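PDB 3H1T: type I site-specific restriction-modification system, R (Restriction) subunit from Vibrio vulnificus, which probably uses ATP hydrolysis to translocate DNA and cleaves it, as the restriction subunit of a type I restriction enzyme. Local coordinates for residues I238-D243 with L305-E310. Numbering follows the deposited sequence.
Sequences ILFLAD and LIIIDE
Phe-240 reaches along its strand toward the carboxylate of Asp-309, its ring CZ lying 3.3 Å from OD1. Ring and carboxylate planes are turned 79° apart. CG of Phe-240 stands anti to the backbone N (chi1 174°), and the ring leans toward the C-terminal end of the strand, over to Asp-309, with its CD1 4.2 Å from Ile-307 CG2. Asp-309 points its CB at the neighbouring strand, close to the CB of Ala-242. Further back on the face of Phe-240, the side chains of Ile-238 and Leu-305 cross at a slant; both the CD1 and CG2 methyls of Ile-238 face the side of Leu-305, CD1 nearest its CB, though that approach is modelled too tightly to be trusted in detail. Helix 211-224 covers this face, with Ala-215 touching both Phe-240 and Ile-307.

The two strands run parallel in the central sheet of the first RecA-like domain of a superfamily 2 helicase motor, where 305-308 leads into the Asp-Glu-Cys-His sequence of motif II (Walker B). Glu-310 turns away from 238-243; its carboxylate hydrogen-bonds to Thr-338 OG1 and to the backbone N of Ala-339, linking motif II to the end of the adjacent strand 333-338.

On the opposite face Leu-239 and Ile-306 run alongside each other, and Leu-241 pairs likewise with Ile-308, Leu-241 CD1 meeting Ile-308 CG1 at 4.1 Å. The first pair is modelled closer than normal methyl packing, so the exact placing of its methyls is doubtful. Leu-239 and Leu-241 each use both N and O, giving four backbone hydrogen bonds, from Leu-239 N to Leu-305 O at 3.0 Å through to the last, where Asp-309 N, just past the end of its strand, donates to Leu-241 O at 2.8 Å, nearly straight at 171°.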
ATOM      1  N   ILE A 238      -5.943  11.571 -20.142  1.00 44.93           N
ATOM      2  CA  ILE A 238      -5.535  11.344 -18.762  1.00 43.31           C
ATOM      3  C   ILE A 238      -4.098  11.755 -18.465  1.00 41.87           C
ATOM      4  O   ILE A 238      -3.170  11.350 -19.174  1.00 41.61           O
ATOM      5  CB  ILE A 238      -5.674   9.832 -18.413  1.00 54.21           C
ATOM      6  CG1 ILE A 238      -6.983   9.290 -18.987  1.00 54.95           C
ATOM      7  CG2 ILE A 238      -5.648   9.626 -16.904  1.00 50.92           C
ATOM      8  CD1 ILE A 238      -8.201  10.041 -18.498  1.00 60.46           C
ATOM      9  N   LEU A 239      -3.918  12.520 -17.389  1.00 40.83           N
ATOM     10  CA  LEU A 239      -2.596  12.972 -16.955  1.00 39.72           C
ATOM     11  C   LEU A 239      -2.184  12.318 -15.629  1.00 39.85           C
ATOM     12  O   LEU A 239      -2.879  12.452 -14.625  1.00 39.09           O
ATOM     13  CB  LEU A 239      -2.595  14.500 -16.772  1.00 39.68           C
ATOM     14  CG  LEU A 239      -1.322  15.122 -16.186  1.00 39.72           C
ATOM     15  CD1 LEU A 239      -0.125  14.795 -17.065  1.00 39.34           C
ATOM     16  CD2 LEU A 239      -1.515  16.619 -16.090  1.00 39.09           C
ATOM     17  N   PHE A 240      -1.057  11.614 -15.632  1.00 37.87           N
ATOM     18  CA  PHE A 240      -0.542  10.984 -14.423  1.00 39.70           C
ATOM     19  C   PHE A 240       0.624  11.872 -13.974  1.00 40.11           C
ATOM     20  O   PHE A 240       1.521  12.153 -14.763  1.00 39.06           O
ATOM     21  CB  PHE A 240      -0.041   9.566 -14.732  1.00 66.70           C
ATOM     22  CG  PHE A 240       0.643   8.884 -13.566  1.00 70.58           C
ATOM     23  CD1 PHE A 240      -0.102   8.230 -12.588  1.00 71.91           C
ATOM     24  CD2 PHE A 240       2.038   8.895 -13.453  1.00 71.92           C
ATOM     25  CE1 PHE A 240       0.526   7.592 -11.512  1.00 73.80           C
ATOM     26  CE2 PHE A 240       2.680   8.261 -12.379  1.00 72.12           C
ATOM     27  CZ  PHE A 240       1.922   7.608 -11.406  1.00 73.23           C
ATOM     28  N   LEU A 241       0.595  12.323 -12.720  1.00 45.92           N
ATOM     29  CA  LEU A 241       1.638  13.186 -12.163  1.00 45.95           C
ATOM     30  C   LEU A 241       2.282  12.512 -10.959  1.00 47.83           C
ATOM     31  O   LEU A 241       1.589  12.037 -10.062  1.00 48.11           O
ATOM     32  CB  LEU A 241       1.057  14.513 -11.646  1.00 51.06           C
ATOM     33  CG  LEU A 241       0.104  15.491 -12.344  1.00 51.07           C
ATOM     34  CD1 LEU A 241      -0.342  16.475 -11.279  1.00 50.27           C
ATOM     35  CD2 LEU A 241       0.753  16.239 -13.498  1.00 50.84           C
ATOM     36  N   ALA A 242       3.604  12.492 -10.921  1.00 56.57           N
ATOM     37  CA  ALA A 242       4.324  11.914  -9.810  1.00 58.84           C
ATOM     38  C   ALA A 242       5.602  12.727  -9.725  1.00 60.42           C
ATOM     39  O   ALA A 242       5.638  13.890 -10.155  1.00 60.35           O
ATOM     40  CB  ALA A 242       4.637  10.446 -10.127  1.00 51.79           C
ATOM     41  N   ASP A 243       6.637  12.140  -9.135  1.00 67.26           N
ATOM     42  CA  ASP A 243       7.954  12.775  -9.069  1.00 68.44           C
ATOM     43  C   ASP A 243       9.016  11.683  -8.968  1.00 68.21           C
ATOM     44  O   ASP A 243       9.964  11.649  -9.746  1.00 67.97           O
ATOM     45  CB  ASP A 243       8.098  13.727  -7.877  1.00 74.22           C
ATOM     46  CG  ASP A 243       9.461  14.416  -7.862  1.00 76.46           C
ATOM     47  OD1 ASP A 243      10.508  13.725  -7.833  1.00 76.05           O
ATOM     48  OD2 ASP A 243       9.463  15.667  -7.887  1.00 78.88           O
ATOM     49  N   LEU A 305      -9.390  13.385 -16.955  1.00 38.03           N
ATOM     50  CA  LEU A 305      -8.937  12.843 -15.695  1.00 35.64           C
ATOM     51  C   LEU A 305      -7.460  13.085 -15.422  1.00 35.02           C
ATOM     52  O   LEU A 305      -6.626  13.075 -16.329  1.00 35.47           O
ATOM     53  CB  LEU A 305      -9.185  11.337 -15.674  1.00 33.24           C
ATOM     54  CG  LEU A 305      -8.753  10.616 -14.396  1.00 32.10           C
ATOM     55  CD1 LEU A 305      -9.661  11.074 -13.272  1.00 29.70           C
ATOM     56  CD2 LEU A 305      -8.849   9.100 -14.578  1.00 31.40           C
ATOM     57  N   ILE A 306      -7.164  13.298 -14.147  1.00 37.50           N
ATOM     58  CA  ILE A 306      -5.814  13.509 -13.669  1.00 37.23           C
ATOM     59  C   ILE A 306      -5.623  12.645 -12.425  1.00 38.80           C
ATOM     60  O   ILE A 306      -6.454  12.674 -11.512  1.00 39.17           O
ATOM     61  CB  ILE A 306      -5.591  14.965 -13.258  1.00 41.89           C
ATOM     62  CG1 ILE A 306      -5.786  15.893 -14.466  1.00 40.08           C
ATOM     63  CG2 ILE A 306      -4.196  15.110 -12.632  1.00 41.92           C
ATOM     64  CD1 ILE A 306      -4.533  16.596 -14.917  1.00 41.90           C
ATOM     65  N   ILE A 307      -4.538  11.878 -12.390  1.00 32.39           N
ATOM     66  CA  ILE A 307      -4.247  11.021 -11.244  1.00 31.92           C
ATOM     67  C   ILE A 307      -2.915  11.411 -10.612  1.00 32.50           C
ATOM     68  O   ILE A 307      -1.887  11.442 -11.286  1.00 33.58           O
ATOM     69  CB  ILE A 307      -4.231   9.527 -11.678  1.00 30.48           C
ATOM     70  CG1 ILE A 307      -5.654   9.099 -12.065  1.00 27.05           C
ATOM     71  CG2 ILE A 307      -3.721   8.630 -10.544  1.00 27.83           C
ATOM     72  CD1 ILE A 307      -5.754   7.760 -12.759  1.00 21.64           C
ATOM     73  N   ILE A 308      -2.934  11.716  -9.318  1.00 34.62           N
ATOM     74  CA  ILE A 308      -1.723  12.131  -8.616  1.00 36.74           C
ATOM     75  C   ILE A 308      -1.098  11.018  -7.784  1.00 39.58           C
ATOM     76  O   ILE A 308      -1.754  10.427  -6.924  1.00 37.39           O
ATOM     77  CB  ILE A 308      -2.019  13.327  -7.705  1.00 34.71           C
ATOM     78  CG1 ILE A 308      -2.661  14.437  -8.540  1.00 33.07           C
ATOM     79  CG2 ILE A 308      -0.731  13.794  -7.009  1.00 34.61           C
ATOM     80  CD1 ILE A 308      -3.198  15.564  -7.737  1.00 38.34           C
ATOM     81  N   ASP A 309       0.180  10.755  -8.047  1.00 40.51           N
ATOM     82  CA  ASP A 309       0.943   9.717  -7.362  1.00 42.12           C
ATOM     83  C   ASP A 309       0.921   9.890  -5.844  1.00 43.37           C
ATOM     84  O   ASP A 309       0.654   8.933  -5.122  1.00 44.18           O
ATOM     85  CB  ASP A 309       2.387   9.735  -7.867  1.00 74.94           C
ATOM     86  CG  ASP A 309       3.142   8.443  -7.568  1.00 79.42           C
ATOM     87  OD1 ASP A 309       2.851   7.424  -8.237  1.00 82.59           O
ATOM     88  OD2 ASP A 309       4.026   8.446  -6.673  1.00 81.12           O
ATOM     89  N   GLU A 310       1.232  11.095  -5.364  1.00 42.54           N
ATOM     90  CA  GLU A 310       1.227  11.419  -3.927  1.00 44.48           C
ATOM     91  C   GLU A 310       0.775  12.858  -3.738  1.00 46.10           C
ATOM     92  O   GLU A 310       1.410  13.789  -4.233  1.00 45.54           O
ATOM     93  CB  GLU A 310       2.619  11.251  -3.297  1.00 47.53           C
ATOM     94  CG  GLU A 310       2.745  11.814  -1.855  1.00 47.78           C
ATOM     95  CD  GLU A 310       1.807  11.150  -0.840  1.00 47.84           C
ATOM     96  OE1 GLU A 310       1.910   9.921  -0.622  1.00 47.62           O
ATOM     97  OE2 GLU A 310       0.967  11.860  -0.249  1.00 49.36           O
TER